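Local coordinates for alpha-1,2-mannosyltransferase (Ktr4), putative (Neosartorya fumigata, PDB 7BOP), which is a fungal mannosyltransferase-type protein with a GT-A fold, modelled with GDP and a manganese ion, at residues S175-F178 with Y179-P182; K372-C375 with R376-Y379. One frame throughout, in Å; residues are numbered along the deposited sequence.

Contact 1 (S175-F178 with Y179-P182); sequences SGMF and YKHP
Tyr179 folds its ring back over Gly176, near the C-terminal end of helix 165-177, where the chain passes into a 3-10 segment. The carbonyl oxygen of Gly176 lies over one face of that ring, with Gly176 O 3.3 Å from Tyr179 CZ. Ser175 O sits at the ring edge, in its plane. The ring gets there because CG of Tyr179 stands between its own backbone N and carbonyl carbon (chi1 57°), which turns it back along the chain. The same ring points its edge at the face of the preceding Phe178. This is an offset edge-to-face pair, with planes at 84° and Phe178 CE1 3.7 Å from Tyr179 CD2.

Lys180 also bends back to Gly176. Its chain runs extended as far as CE and turns only at the last torsion, chi4 104°. Lys180 NZ then donates to Gly176 O at 2.7 Å. The backbone N of Lys180 bonds to Met177 O at 2.9 Å, an i to i+3 bond of the 3-10 type.

His181 repeats this step. Its N bonds to Phe178 O at 3.2 Å, and its CB rests 3.4 Å from Phe178 O. The imidazole faces other parts of the chain, its NE2 bonding to Gln130 O and its ring meeting Phe105 edge-to-face.

The chain passes from a wider pi-type turn at 175-177 to a 3-10 segment at 179-180, and the contact is largely buried. Asp297 OD1, on helix 294-306, is hydrogen-bonded to Tyr179 OH and forms a salt bridge with Lys180 NZ, tying the two side chains together. Phe178 packs on Leu288 of helix 288-292, on His320 of helix 316-327 and edge-to-face with Tyr190 of strand 189-192.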
loop_
_atom_site.group_PDB
_atom_site.type_symbol
_atom_site.label_atom_id
_atom_site.label_comp_id
_atom_site.label_asym_id
_atom_site.label_seq_id
_atom_site.Cartn_x
_atom_site.Cartn_y
_atom_site.Cartn_z
ATOM N N SER A 175 0.621 -9.085 3.689
ATOM C CA SER A 175 0.333 -8.796 5.093
ATOM C C SER A 175 1.432 -9.215 6.069
ATOM O O SER A 175 1.691 -8.503 7.038
ATOM C CB SER A 175 -0.977 -9.451 5.529
ATOM O OG SER A 175 -2.090 -8.922 4.815
ATOM N N GLY A 176 2.036 -10.378 5.845
ATOM C CA GLY A 176 2.953 -10.960 6.827
ATOM C C GLY A 176 4.242 -11.606 6.361
ATOM O O GLY A 176 5.075 -11.953 7.201
ATOM N N MET A 177 4.417 -11.785 5.052
ATOM C CA MET A 177 5.519 -12.599 4.537
ATOM C C MET A 177 6.586 -11.846 3.754
ATOM O O MET A 177 7.756 -12.235 3.824
ATOM C CB MET A 177 4.972 -13.740 3.676
ATOM C CG MET A 177 3.999 -14.669 4.396
ATOM S SD MET A 177 4.722 -15.417 5.868
ATOM C CE MET A 177 3.340 -16.350 6.491
ATOM N N PHE A 178 6.225 -10.792 3.019
ATOM C CA PHE A 178 7.209 -10.095 2.170
ATOM C C PHE A 178 8.419 -9.605 2.968
ATOM O O PHE A 178 9.555 -9.744 2.513
ATOM C CB PHE A 178 6.577 -8.967 1.330
ATOM C CG PHE A 178 6.372 -7.661 2.063
ATOM C CD1 PHE A 178 5.285 -7.479 2.922
ATOM C CD2 PHE A 178 7.244 -6.595 1.864
ATOM C CE1 PHE A 178 5.087 -6.265 3.570
ATOM C CE2 PHE A 178 7.060 -5.387 2.520
ATOM C CZ PHE A 178 5.971 -5.218 3.373
ATOM N N TYR A 179 8.167 -9.084 4.168
ATOM C CA TYR A 179 9.224 -8.584 5.039
ATOM C C TYR A 179 10.079 -9.678 5.716
ATOM O O TYR A 179 11.040 -9.350 6.405
ATOM C CB TYR A 179 8.673 -7.620 6.091
ATOM C CG TYR A 179 7.580 -8.161 6.996
ATOM C CD1 TYR A 179 7.888 -8.815 8.187
ATOM C CD2 TYR A 179 6.230 -7.959 6.682
ATOM C CE1 TYR A 179 6.886 -9.284 9.022
ATOM C CE2 TYR A 179 5.219 -8.418 7.511
ATOM C CZ TYR A 179 5.545 -9.073 8.680
ATOM O OH TYR A 179 4.539 -9.528 9.500
ATOM N N LYS A 180 9.700 -10.944 5.537
ATOM C CA LYS A 180 10.479 -12.100 5.975
ATOM C C LYS A 180 11.239 -12.774 4.838
ATOM O O LYS A 180 11.928 -13.757 5.079
ATOM C CB LYS A 180 9.553 -13.138 6.617
ATOM C CG LYS A 180 8.856 -12.656 7.872
ATOM C CD LYS A 180 8.026 -13.781 8.464
ATOM C CE LYS A 180 7.316 -13.352 9.733
ATOM N NZ LYS A 180 5.865 -13.088 9.505
ATOM N N HIS A 181 11.120 -12.277 3.608
ATOM C CA HIS A 181 11.821 -12.894 2.486
ATOM C C HIS A 181 13.337 -12.653 2.626
ATOM O O HIS A 181 13.749 -11.528 2.932
ATOM C CB HIS A 181 11.328 -12.363 1.147
ATOM C CG HIS A 181 11.695 -13.244 -0.003
ATOM N ND1 HIS A 181 12.973 -13.294 -0.509
ATOM C CD2 HIS A 181 10.972 -14.122 -0.731
ATOM C CE1 HIS A 181 13.024 -14.154 -1.508
ATOM N NE2 HIS A 181 11.819 -14.669 -1.667
ATOM N N PRO A 182 14.166 -13.701 2.426
ATOM C CA PRO A 182 15.632 -13.539 2.592
ATOM C C PRO A 182 16.280 -12.413 1.767
ATOM O O PRO A 182 17.148 -11.707 2.257
ATOM C CB PRO A 182 16.184 -14.908 2.149
ATOM C CG PRO A 182 15.090 -15.865 2.480
ATOM C CD PRO A 182 13.798 -15.120 2.229
#

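Contact 2 (K372-C375 with R376-Y379); sequences KEDC and RPSY
Asp374 caps the N-terminus of helix 376-382, accepting from the backbone N of Arg376. This capping bond runs from Arg376 N to Asp374 OD1 at 3.1 Å, and it meets the oxygen from above the carboxylate plane.

The same carboxylate forms a salt bridge with the side chain of Arg376. The guanidinium grips it side-on with two nitrogens. Arg376 NE reaches Asp374 OD1 at 3.0 Å, and Arg376 NH2 reaches Asp374 OD2 at 2.8 Å. The guanidinium nitrogens meet both oxygens on the syn side, NH2 rather more tilted out of the carboxylate plane than NE, and the two planes lie 22° apart. A bend at chi3 (-51°) curls the arginine back to its partner. OD1 is therefore held by two donors of one residue, which fixes the carboxylate at the helix start. Arg376 NH2 has a second acid partner, Asp36.

Backbone bonds open the helix. Tyr379 N donates to Cys375 O at 3.1 Å, the first i to i+4 bond, while the bond from Ser378 N to the same oxygen is weak. Pro377 has no N-H to give, and its place in the first turn costs no helical bond.

A van der Waals contact and a disulfide complete the junction. Cys375 forms the disulfide with Cys277, next to strand 278-279. On the helix side, Cys375 SG lies 3.8 Å from Ser378 CB.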
loop_
_atom_site.group_PDB
_atom_site.type_symbol
_atom_site.label_atom_id
_atom_site.label_comp_id
_atom_site.label_asym_id
_atom_site.label_seq_id
_atom_site.Cartn_x
_atom_site.Cartn_y
_atom_site.Cartn_z
ATOM N N LYS A 372 -17.836 8.360 -3.629
ATOM C CA LYS A 372 -17.971 8.061 -2.192
ATOM C C LYS A 372 -16.924 7.093 -1.616
ATOM O O LYS A 372 -16.928 6.832 -0.418
ATOM C CB LYS A 372 -19.383 7.541 -1.888
ATOM C CG LYS A 372 -19.724 6.181 -2.458
ATOM C CD LYS A 372 -21.110 5.717 -2.016
ATOM C CE LYS A 372 -22.218 6.349 -2.842
ATOM N NZ LYS A 372 -22.302 5.733 -4.198
ATOM N N GLU A 373 -16.057 6.545 -2.462
ATOM C CA GLU A 373 -15.023 5.631 -2.012
ATOM C C GLU A 373 -13.801 6.328 -1.411
ATOM O O GLU A 373 -12.962 5.658 -0.812
ATOM C CB GLU A 373 -14.605 4.689 -3.149
ATOM C CG GLU A 373 -15.737 3.829 -3.715
ATOM C CD GLU A 373 -16.520 3.074 -2.658
ATOM O OE1 GLU A 373 -15.925 2.570 -1.692
ATOM O OE2 GLU A 373 -17.745 2.989 -2.771
ATOM N N ASP A 374 -13.720 7.654 -1.526
ATOM C CA ASP A 374 -12.609 8.423 -0.967
ATOM C C ASP A 374 -12.803 8.552 0.542
ATOM O O ASP A 374 -13.815 9.087 0.992
ATOM C CB ASP A 374 -12.569 9.809 -1.624
ATOM C CG ASP A 374 -11.373 10.655 -1.209
ATOM O OD1 ASP A 374 -10.414 10.167 -0.566
ATOM O OD2 ASP A 374 -11.387 11.849 -1.554
ATOM N N CYS A 375 -11.840 8.071 1.328
ATOM C CA CYS A 375 -11.936 8.199 2.786
ATOM C C CYS A 375 -11.028 9.284 3.368
ATOM O O CYS A 375 -11.012 9.489 4.580
ATOM C CB CYS A 375 -11.668 6.860 3.458
ATOM S SG CYS A 375 -11.997 6.904 5.237
ATOM N N ARG A 376 -10.319 10.030 2.523
ATOM C CA ARG A 376 -9.444 11.097 3.027
ATOM C C ARG A 376 -10.128 12.128 3.942
ATOM O O ARG A 376 -9.502 12.567 4.892
ATOM C CB ARG A 376 -8.728 11.807 1.882
ATOM C CG ARG A 376 -7.633 10.969 1.223
ATOM C CD ARG A 376 -7.031 11.645 -0.001
ATOM N NE ARG A 376 -8.102 12.066 -0.894
ATOM C CZ ARG A 376 -8.089 13.125 -1.696
ATOM N NH1 ARG A 376 -7.011 13.911 -1.817
ATOM N NH2 ARG A 376 -9.188 13.391 -2.397
ATOM N N PRO A 377 -11.404 12.511 3.674
ATOM C CA PRO A 377 -12.000 13.487 4.595
ATOM C C PRO A 377 -12.026 13.009 6.053
ATOM O O PRO A 377 -11.820 13.816 6.970
ATOM C CB PRO A 377 -13.418 13.678 4.035
ATOM C CG PRO A 377 -13.290 13.368 2.593
ATOM C CD PRO A 377 -12.322 12.208 2.558
ATOM N N SER A 378 -12.220 11.708 6.261
ATOM C CA SER A 378 -12.112 11.137 7.597
ATOM C C SER A 378 -10.655 11.079 8.076
ATOM O O SER A 378 -10.357 11.450 9.212
ATOM C CB SER A 378 -12.719 9.742 7.633
ATOM O OG SER A 378 -12.499 9.144 8.887
ATOM N N TYR A 379 -9.755 10.605 7.217
ATOM C CA TYR A 379 -8.342 10.503 7.605
ATOM C C TYR A 379 -7.724 11.872 7.946
ATOM O O TYR A 379 -7.002 12.009 8.939
ATOM C CB TYR A 379 -7.516 9.806 6.521
ATOM C CG TYR A 379 -6.106 9.523 6.996
ATOM C CD1 TYR A 379 -5.864 8.505 7.900
ATOM C CD2 TYR A 379 -5.023 10.285 6.564
ATOM C CE1 TYR A 379 -4.589 8.226 8.357
ATOM C CE2 TYR A 379 -3.729 10.014 7.015
ATOM C CZ TYR A 379 -3.519 8.986 7.912
ATOM O OH TYR A 379 -2.256 8.699 8.374
#

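In the fold
The two contacts come in series along the chain, contact 1 first. The centres of contact 1 and contact 2 are about 29 Å apart, on opposite sides of the chain's centre. The nearest atoms of contact 1 and contact 2 are about 17 Å apart, so they do not touch. Contact 1 lies at the C-terminal part of helix 165-177 and leads toward strand 189-192; contact 2 starts helix 376-382, the last in the chain. Both border the mixed eight-stranded sheet: contact 1 through strand 189-192, contact 2 through strand 218-224. Strand 284-287 pairs with both of these strands. Contact 1 is on the nucleotide side, with the Phe178 side chain about 10 Å from GDP. Contact 2 joins the C-terminal segment to the body of the fold.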